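Local coordinates for BlEst2 (Bacillus licheniformis, PDB 6WPX), which is an esterase or lipase that probably hydrolyses ester bonds, captured here in a propeptide form whose C-terminal domain has autoinhibitory effects, at residues Gly77-Phe82 against Phe109-Ile114; Ser151-Leu156 against Gly221-Met226; Asn208-Phe213 against Gly228-Ala233. One frame throughout, in Å; residues are numbered along the deposited sequence.

Interaction 1: residues Gly77-Phe82 against Phe109-Ile114; sequences GYDAAF and FGRKVI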
loop_
_atom_site.group_PDB
_atom_site.type_symbol
_atom_site.label_atom_id
_atom_site.label_comp_id
_atom_site.label_asym_id
_atom_site.label_seq_id
_atom_site.Cartn_x
_atom_site.Cartn_y
_atom_site.Cartn_z
ATOM N N GLY A 77 -19.156 -26.631 4.977
ATOM C CA GLY A 77 -20.606 -26.451 4.989
ATOM C C GLY A 77 -21.110 -25.066 4.649
ATOM O O GLY A 77 -22.259 -24.737 4.962
ATOM N N TYR A 78 -20.266 -24.265 3.980
ATOM C CA TYR A 78 -20.631 -22.924 3.584
ATOM C C TYR A 78 -20.922 -22.814 2.114
ATOM O O TYR A 78 -20.111 -23.210 1.273
ATOM C CB TYR A 78 -19.545 -21.891 3.952
ATOM C CG TYR A 78 -19.565 -21.498 5.408
ATOM C CD1 TYR A 78 -18.940 -22.284 6.366
ATOM C CD2 TYR A 78 -20.270 -20.380 5.836
ATOM C CE1 TYR A 78 -18.992 -21.953 7.718
ATOM C CE2 TYR A 78 -20.330 -20.039 7.188
ATOM C CZ TYR A 78 -19.688 -20.829 8.124
ATOM O OH TYR A 78 -19.764 -20.531 9.462
ATOM N N ASP A 79 -22.063 -22.228 1.802
ATOM C CA ASP A 79 -22.366 -21.859 0.422
ATOM C C ASP A 79 -21.571 -20.589 0.180
ATOM O O ASP A 79 -21.149 -19.922 1.142
ATOM C CB ASP A 79 -23.854 -21.638 0.198
ATOM C CG ASP A 79 -24.567 -22.945 -0.026
ATOM O OD1 ASP A 79 -24.143 -23.718 -0.940
ATOM O OD2 ASP A 79 -25.536 -23.206 0.702
ATOM N N ALA A 80 -21.287 -20.292 -1.101
ATOM C CA ALA A 80 -20.441 -19.154 -1.410
ATOM C C ALA A 80 -20.759 -18.598 -2.760
ATOM O O ALA A 80 -21.353 -19.288 -3.584
ATOM C CB ALA A 80 -18.963 -19.570 -1.349
ATOM N N ALA A 81 -20.371 -17.340 -2.988
ATOM C CA ALA A 81 -20.527 -16.648 -4.270
ATOM C C ALA A 81 -19.262 -15.820 -4.486
ATOM O O ALA A 81 -18.567 -15.499 -3.531
ATOM C CB ALA A 81 -21.779 -15.769 -4.272
ATOM N N PHE A 82 -18.906 -15.594 -5.737
ATOM C CA PHE A 82 -17.664 -14.901 -6.093
ATOM C C PHE A 82 -18.043 -13.843 -7.084
ATOM O O PHE A 82 -18.816 -14.124 -7.994
ATOM C CB PHE A 82 -16.661 -15.914 -6.711
ATOM C CG PHE A 82 -16.384 -17.088 -5.790
ATOM C CD1 PHE A 82 -17.212 -18.206 -5.791
ATOM C CD2 PHE A 82 -15.334 -17.045 -4.882
ATOM C CE1 PHE A 82 -16.992 -19.266 -4.895
ATOM C CE2 PHE A 82 -15.094 -18.113 -4.001
ATOM C CZ PHE A 82 -15.941 -19.201 -3.990
ATOM N N PHE A 109 -29.707 -16.400 -2.460
ATOM C CA PHE A 109 -29.573 -17.277 -1.290
ATOM C C PHE A 109 -30.777 -17.235 -0.340
ATOM O O PHE A 109 -30.969 -18.154 0.457
ATOM C CB PHE A 109 -28.269 -16.990 -0.558
ATOM C CG PHE A 109 -27.017 -17.460 -1.289
ATOM C CD1 PHE A 109 -26.784 -18.820 -1.511
ATOM C CD2 PHE A 109 -26.040 -16.549 -1.685
ATOM C CE1 PHE A 109 -25.622 -19.254 -2.169
ATOM C CE2 PHE A 109 -24.860 -16.987 -2.312
ATOM C CZ PHE A 109 -24.664 -18.336 -2.558
ATOM N N GLY A 110 -31.582 -16.186 -0.440
ATOM C CA GLY A 110 -32.783 -16.016 0.376
ATOM C C GLY A 110 -32.474 -15.597 1.797
ATOM O O GLY A 110 -33.316 -15.729 2.684
ATOM N N ARG A 111 -31.255 -15.071 2.023
ATOM C CA ARG A 111 -30.780 -14.636 3.349
ATOM C C ARG A 111 -29.517 -13.793 3.240
ATOM O O ARG A 111 -28.861 -13.800 2.193
ATOM C CB ARG A 111 -30.504 -15.844 4.279
ATOM C CG ARG A 111 -29.549 -16.902 3.704
ATOM C CD ARG A 111 -29.535 -18.104 4.599
ATOM N NE ARG A 111 -28.800 -19.220 4.010
ATOM C CZ ARG A 111 -27.976 -20.006 4.693
ATOM N NH1 ARG A 111 -27.757 -19.791 5.983
ATOM N NH2 ARG A 111 -27.347 -21.003 4.086
ATOM N N LYS A 112 -29.161 -13.106 4.362
ATOM C CA LYS A 112 -27.976 -12.254 4.484
ATOM C C LYS A 112 -26.713 -13.070 4.341
ATOM O O LYS A 112 -26.652 -14.244 4.724
ATOM C CB LYS A 112 -27.960 -11.444 5.793
ATOM C CG LYS A 112 -28.981 -10.312 5.820
ATOM C CD LYS A 112 -28.736 -9.403 6.995
ATOM C CE LYS A 112 -29.974 -8.650 7.401
ATOM N NZ LYS A 112 -29.624 -7.343 8.013
ATOM N N VAL A 113 -25.740 -12.467 3.692
ATOM C CA VAL A 113 -24.468 -13.104 3.409
ATOM C C VAL A 113 -23.362 -12.492 4.256
ATOM O O VAL A 113 -23.534 -11.433 4.868
ATOM C CB VAL A 113 -24.128 -13.045 1.893
ATOM C CG1 VAL A 113 -25.242 -13.649 1.049
ATOM C CG2 VAL A 113 -23.819 -11.615 1.440
ATOM N N ILE A 114 -22.202 -13.149 4.245
ATOM C CA ILE A 114 -21.007 -12.661 4.921
ATOM C C ILE A 114 -20.099 -12.177 3.798
ATOM O O ILE A 114 -20.002 -12.844 2.777
ATOM C CB ILE A 114 -20.340 -13.813 5.722
ATOM C CG1 ILE A 114 -21.187 -14.202 6.952
ATOM C CG2 ILE A 114 -18.866 -13.467 6.117
ATOM C CD1 ILE A 114 -20.780 -15.581 7.526
#
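Phe109 closes a beta-alpha-beta crossover over the start of its first strand and the residue before it: the chain runs from strand 80-83 through helix 91-109 to strand 113-118, and the last helical residue turns its ring back onto Asp79, Ala80 and Ala81. The two strands are parallel but not adjacent, because strand 50-53 lies between them and takes the backbone bonds of Ala81 through Ile50 and Phe52; the separation of 8.7 Å between Ala80 CA and Val113 CA fits this gap. The Phe109 side chain makes the bridge, meeting side-chain and backbone atoms alike. With CG anti to its own carbonyl carbon (chi1 -72°), Phe109 sends its ring rim-first toward 77-82. Its CZ lies 3.6 Å from Ala80 O and its CE2 3.8 Å from Ala81 CB, both near the ring plane, so it is the aromatic edge that meets a carbonyl oxygen and a methyl. CE1 completes the set, 3.8 Å from Asp79 CB, in an oblique approach. After the ring, Gly110 takes a positive phi and the chain leaves the helix. Arg111 then brings its guanidinium back edge-on, yet NH2 remains 4.4 Å from Asp79 OD2, beyond salt-bridge range. At that distance any attraction is probably weak; both groups hydrogen-bond elsewhere, Asp79 OD1 with Val40 N and Arg111 NH1 with Asp44 O. At the other end, Tyr78 CE2 and Ile114 CD1 only graze, at 4.5 Å. A helical connection that skips one intervening parallel strand is characteristic of the central sheet of alpha/beta hydrolases.

Interaction 2: residues Ser151-Leu156 against Gly221-Met226; sequences SQLADL and GVYLNM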
loop_
_atom_site.group_PDB
_atom_site.type_symbol
_atom_site.label_atom_id
_atom_site.label_comp_id
_atom_site.label_asym_id
_atom_site.label_seq_id
_atom_site.Cartn_x
_atom_site.Cartn_y
_atom_site.Cartn_z
ATOM N N SER A 151 -2.509 2.926 1.430
ATOM C CA SER A 151 -1.271 2.279 1.071
ATOM C C SER A 151 -0.151 3.309 0.874
ATOM O O SER A 151 -0.284 4.207 0.031
ATOM C CB SER A 151 -1.479 1.481 -0.212
ATOM O OG SER A 151 -0.213 1.085 -0.705
ATOM N N GLN A 152 0.947 3.174 1.650
ATOM C CA GLN A 152 2.128 4.057 1.499
ATOM C C GLN A 152 2.809 3.789 0.142
ATOM O O GLN A 152 3.486 4.661 -0.396
ATOM C CB GLN A 152 3.127 3.916 2.659
ATOM C CG GLN A 152 2.547 4.334 4.039
ATOM C CD GLN A 152 1.983 3.132 4.794
ATOM O OE1 GLN A 152 1.531 2.137 4.200
ATOM N NE2 GLN A 152 1.970 3.225 6.125
ATOM N N LEU A 153 2.581 2.599 -0.422
ATOM C CA LEU A 153 3.085 2.243 -1.749
ATOM C C LEU A 153 2.282 2.992 -2.819
ATOM O O LEU A 153 2.856 3.412 -3.823
ATOM C CB LEU A 153 3.038 0.734 -1.950
ATOM C CG LEU A 153 4.104 -0.041 -1.148
ATOM C CD1 LEU A 153 3.802 -1.547 -1.172
ATOM C CD2 LEU A 153 5.531 0.250 -1.707
ATOM N N ALA A 154 0.954 3.193 -2.586
ATOM C CA ALA A 154 0.157 4.009 -3.496
ATOM C C ALA A 154 0.637 5.462 -3.382
ATOM O O ALA A 154 0.739 6.123 -4.403
ATOM C CB ALA A 154 -1.335 3.901 -3.176
ATOM N N ASP A 155 0.989 5.938 -2.150
ATOM C CA ASP A 155 1.516 7.295 -1.954
ATOM C C ASP A 155 2.783 7.451 -2.759
ATOM O O ASP A 155 2.978 8.485 -3.399
ATOM C CB ASP A 155 1.841 7.577 -0.488
ATOM C CG ASP A 155 0.631 7.580 0.397
ATOM O OD1 ASP A 155 -0.493 7.553 -0.138
ATOM O OD2 ASP A 155 0.803 7.658 1.628
ATOM N N LEU A 156 3.633 6.411 -2.728
ATOM C CA LEU A 156 4.882 6.362 -3.483
ATOM C C LEU A 156 4.622 6.442 -4.980
ATOM O O LEU A 156 5.253 7.268 -5.646
ATOM C CB LEU A 156 5.722 5.108 -3.124
ATOM C CG LEU A 156 6.996 4.879 -3.942
ATOM C CD1 LEU A 156 8.042 5.993 -3.700
ATOM C CD2 LEU A 156 7.605 3.496 -3.630
ATOM N N GLY A 221 7.835 -5.154 1.115
ATOM C CA GLY A 221 8.056 -5.443 2.529
ATOM C C GLY A 221 9.084 -4.548 3.201
ATOM O O GLY A 221 8.810 -3.973 4.254
ATOM N N VAL A 222 10.262 -4.401 2.598
ATOM C CA VAL A 222 11.331 -3.572 3.179
ATOM C C VAL A 222 10.978 -2.089 3.058
ATOM O O VAL A 222 11.340 -1.324 3.926
ATOM C CB VAL A 222 12.764 -3.911 2.669
ATOM C CG1 VAL A 222 13.119 -5.382 2.943
ATOM C CG2 VAL A 222 12.921 -3.597 1.201
ATOM N N TYR A 223 10.232 -1.697 2.020
ATOM C CA TYR A 223 9.747 -0.319 1.914
ATOM C C TYR A 223 8.783 -0.057 3.083
ATOM O O TYR A 223 8.941 0.902 3.827
ATOM C CB TYR A 223 9.038 -0.061 0.577
ATOM C CG TYR A 223 8.757 1.414 0.386
ATOM C CD1 TYR A 223 9.744 2.280 -0.086
ATOM C CD2 TYR A 223 7.531 1.960 0.751
ATOM C CE1 TYR A 223 9.512 3.648 -0.189
ATOM C CE2 TYR A 223 7.273 3.319 0.606
ATOM C CZ TYR A 223 8.271 4.161 0.164
ATOM O OH TYR A 223 7.992 5.490 0.038
ATOM N N LEU A 224 7.791 -0.929 3.250
ATOM C CA LEU A 224 6.807 -0.743 4.309
ATOM C C LEU A 224 7.376 -0.977 5.711
ATOM O O LEU A 224 6.826 -0.431 6.666
ATOM C CB LEU A 224 5.552 -1.582 4.055
ATOM C CG LEU A 224 4.747 -1.225 2.822
ATOM C CD1 LEU A 224 3.589 -2.167 2.672
ATOM C CD2 LEU A 224 4.228 0.231 2.856
ATOM N N ASN A 225 8.517 -1.694 5.830
ATOM C CA ASN A 225 9.229 -1.880 7.110
ATOM C C ASN A 225 9.652 -0.529 7.690
ATOM O O ASN A 225 9.838 -0.435 8.891
ATOM C CB ASN A 225 10.487 -2.744 6.931
ATOM C CG ASN A 225 10.213 -4.208 7.058
ATOM O OD1 ASN A 225 9.099 -4.623 7.346
ATOM N ND2 ASN A 225 11.204 -5.008 6.789
ATOM N N MET A 226 9.753 0.512 6.858
ATOM C CA MET A 226 10.095 1.853 7.353
ATOM C C MET A 226 8.957 2.405 8.204
ATOM O O MET A 226 9.188 3.304 8.998
ATOM C CB MET A 226 10.354 2.805 6.190
ATOM C CG MET A 226 11.604 2.441 5.372
ATOM S SD MET A 226 11.963 3.736 4.185
ATOM C CE MET A 226 10.393 3.755 3.188
HETATM O O HOH W 1 5.611 6.327 0.437
#
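Tyr223, Leu224 and Leu153 carry this contact, with Tyr223 reaching out of helix 218-224 to the flank of helix 152-157, where Leu156 lies over one face of its phenol ring. Leu156 CD2 makes a CH-pi contact there, 4.1 Å from the ring centroid and 19° off the normal, displaced toward the rim; the methyl CE of Met226, from the tyrosine's own segment, occupies the opposite face. What carries the ring this far is a first torsion that sets CG opposite the backbone N (chi1 -170°). Leu153 forks between the two partners on helix 218-224. Its side chain and the tyrosine slide past each other in opposite directions, CD2 of Leu153 touching CD2 of Tyr223 at 3.6 Å, while CD1 meets Leu224 CD1 at 3.9 Å. Leu224 turns its second methyl, CD2, to Gln152, whose chain bends at chi2 (94°) and places OE1 3.6 Å from that methyl. Both helices lie between the alpha/beta-hydrolase sheet and the antiparallel strands that follow it, which probably belong to the C-terminal domain: strands 290-297 and 377-386 touch Leu156 and Tyr223. The tyrosine hydroxyl is linked through a water in the ring plane, which lies 2.6 Å from Tyr223 OH and donates to Gln152 O at 2.8 Å. A phenylalanine in its place lacks the hydroxyl, and the water bound to Gln152 O would probably lose its second anchor, undoing the polar link between the helices. Helix 152-157 begins with Ser151 as N-cap, its OG accepting from Ala154 N and, weakly, from Leu153 N.

Interaction 3: residues Asn208-Phe213 against Gly228-Ala233; sequences NKIGGF and GENDGA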
loop_
_atom_site.group_PDB
_atom_site.type_symbol
_atom_site.label_atom_id
_atom_site.label_comp_id
_atom_site.label_asym_id
_atom_site.label_seq_id
_atom_site.Cartn_x
_atom_site.Cartn_y
_atom_site.Cartn_z
ATOM N N ASN A 208 1.957 -10.281 8.739
ATOM C CA ASN A 208 3.210 -9.613 9.145
ATOM C C ASN A 208 4.408 -10.213 8.415
ATOM O O ASN A 208 5.540 -9.926 8.774
ATOM C CB ASN A 208 3.425 -9.713 10.658
ATOM C CG ASN A 208 3.522 -11.127 11.156
ATOM O OD1 ASN A 208 3.782 -12.062 10.412
ATOM N ND2 ASN A 208 3.202 -11.334 12.401
ATOM N N LYS A 209 4.155 -11.086 7.438
ATOM C CA LYS A 209 5.238 -11.741 6.712
ATOM C C LYS A 209 5.553 -10.960 5.436
ATOM O O LYS A 209 4.646 -10.631 4.689
ATOM C CB LYS A 209 4.864 -13.211 6.388
ATOM C CG LYS A 209 6.027 -14.011 5.806
ATOM C CD LYS A 209 5.872 -15.524 5.970
ATOM C CE LYS A 209 5.174 -16.173 4.799
ATOM N NZ LYS A 209 5.297 -17.654 4.839
ATOM N N ILE A 210 6.824 -10.677 5.180
ATOM C CA ILE A 210 7.153 -9.975 3.936
ATOM C C ILE A 210 7.692 -10.996 2.925
ATOM O O ILE A 210 7.845 -12.172 3.266
ATOM C CB ILE A 210 8.059 -8.735 4.154
ATOM C CG1 ILE A 210 9.515 -9.126 4.565
ATOM C CG2 ILE A 210 7.427 -7.778 5.170
ATOM C CD1 ILE A 210 10.604 -7.999 4.154
ATOM N N GLY A 211 7.959 -10.557 1.698
ATOM C CA GLY A 211 8.510 -11.456 0.697
ATOM C C GLY A 211 9.955 -11.770 1.017
ATOM O O GLY A 211 10.670 -10.921 1.565
ATOM N N GLY A 212 10.377 -12.995 0.706
ATOM C CA GLY A 212 11.766 -13.398 0.891
ATOM C C GLY A 212 12.654 -12.706 -0.130
ATOM O O GLY A 212 12.172 -12.311 -1.200
ATOM N N PHE A 213 13.948 -12.534 0.177
ATOM C CA PHE A 213 14.876 -11.927 -0.780
ATOM C C PHE A 213 14.810 -12.708 -2.106
ATOM O O PHE A 213 14.919 -13.929 -2.118
ATOM C CB PHE A 213 16.318 -11.865 -0.228
ATOM C CG PHE A 213 17.285 -11.149 -1.150
ATOM C CD1 PHE A 213 17.185 -9.775 -1.365
ATOM C CD2 PHE A 213 18.287 -11.851 -1.818
ATOM C CE1 PHE A 213 18.055 -9.121 -2.251
ATOM C CE2 PHE A 213 19.181 -11.187 -2.692
ATOM C CZ PHE A 213 19.065 -9.829 -2.896
ATOM N N GLY A 228 6.309 0.057 9.617
ATOM C CA GLY A 228 6.025 -0.942 10.647
ATOM C C GLY A 228 5.762 -2.315 10.063
ATOM O O GLY A 228 5.976 -2.531 8.863
ATOM N N GLU A 229 5.263 -3.241 10.902
ATOM C CA GLU A 229 4.901 -4.607 10.503
ATOM C C GLU A 229 3.947 -4.564 9.311
ATOM O O GLU A 229 3.057 -3.718 9.255
ATOM C CB GLU A 229 4.252 -5.375 11.686
ATOM C CG GLU A 229 5.183 -5.627 12.867
ATOM C CD GLU A 229 6.576 -6.178 12.610
ATOM O OE1 GLU A 229 7.527 -5.367 12.682
ATOM O OE2 GLU A 229 6.730 -7.397 12.358
ATOM N N ASN A 230 4.171 -5.423 8.327
ATOM C CA ASN A 230 3.392 -5.361 7.120
ATOM C C ASN A 230 3.435 -6.698 6.411
ATOM O O ASN A 230 4.233 -7.557 6.776
ATOM C CB ASN A 230 3.963 -4.205 6.220
ATOM C CG ASN A 230 5.304 -4.530 5.638
ATOM O OD1 ASN A 230 5.383 -5.144 4.580
ATOM N ND2 ASN A 230 6.380 -4.182 6.334
ATOM N N ASP A 231 2.600 -6.872 5.392
ATOM C CA ASP A 231 2.544 -8.143 4.668
ATOM C C ASP A 231 3.183 -8.014 3.255
ATOM O O ASP A 231 2.906 -8.838 2.387
ATOM C CB ASP A 231 1.085 -8.636 4.562
ATOM C CG ASP A 231 0.184 -7.780 3.673
ATOM O OD1 ASP A 231 0.687 -6.803 3.062
ATOM O OD2 ASP A 231 -0.996 -8.108 3.547
ATOM N N GLY A 232 3.987 -6.961 3.044
ATOM C CA GLY A 232 4.607 -6.704 1.747
ATOM C C GLY A 232 3.811 -5.710 0.918
ATOM O O GLY A 232 4.349 -5.124 -0.025
ATOM N N ALA A 233 2.533 -5.472 1.278
ATOM C CA ALA A 233 1.712 -4.517 0.524
ATOM C C ALA A 233 0.953 -3.580 1.428
ATOM O O ALA A 233 0.602 -2.493 1.006
ATOM C CB ALA A 233 0.738 -5.266 -0.379
HETATM O O HOH W 2 6.326 -7.318 8.968
#
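Glu229 and Asn208 begin the contact loosely, the carboxylate OE2 lying 4.4 Å from Asn208 CB, just after Gly228 has supplied a carbonyl that serves the side chain two residues on, Asn230. Its ND2 bonds to Gly228 O in a nearly straight line (175° at the hydrogen), with the acceptor lying in the amide plane, and ND2 also bonds Gly221 O of helix 218-224. OD1 of the same amide accepts from Gly232 N, which forms an Asx turn and leaves the group little freedom to rotate. Held in this way, Asn230 presents OD1 to the CG2 methyl of Ile210 at 3.4 Å. Water 2 bridges the backbones, accepting from Asn230 N and donating to Asn208 O at 2.7 Å, and CA-H...O contacts, bent rather than straight, accompany it: Asn208 CA approaches Asn230 O at 3.3 Å, and Asp231 CA lies 3.3 Å from Lys209 O. The CG of Asp231 sits between backbone N and carbonyl carbon (chi1 68°), a setting that lets OD1 accept from Ala233 N at 2.9 Å in a second, overlapping Asx turn; OD1 also takes Val234 N. OD2 is hydrogen-bonded to His254 ND1, a pair consistent with the acid and histidine of an alpha/beta hydrolase triad. At Gly232, with phi 96°, a CB would jam against the preceding carbonyl and point at Ile210 and Gly211. The two loops flank helix 218-224, one entering it after strand 201-205 and the other leaving it toward strand 245-246, with Ile210 resting on Val222 and Asn230 on Leu224.

Overall arrangement
Interactions 2 and 3 form one neighbourhood, with centres about 10 Å apart and segments that alternate along the chain; both involve residues in or beside helix 218-224. They meet directly: Gly221 O lies 3.2 Å from Asn230 ND2, a probable hydrogen bond, and Leu224 CB packs 3.4 Å from Asn230 CG. The helix end that carries Tyr223 is thus tied to the loop holding Asp231 and its partner His254, a likely part of the active site. Interaction 1 stands apart, its centre about 35 Å from that of interaction 2 and about 32 Å from that of interaction 3, within the same alpha/beta sheet domain but remote from the Asp231-His254 pair.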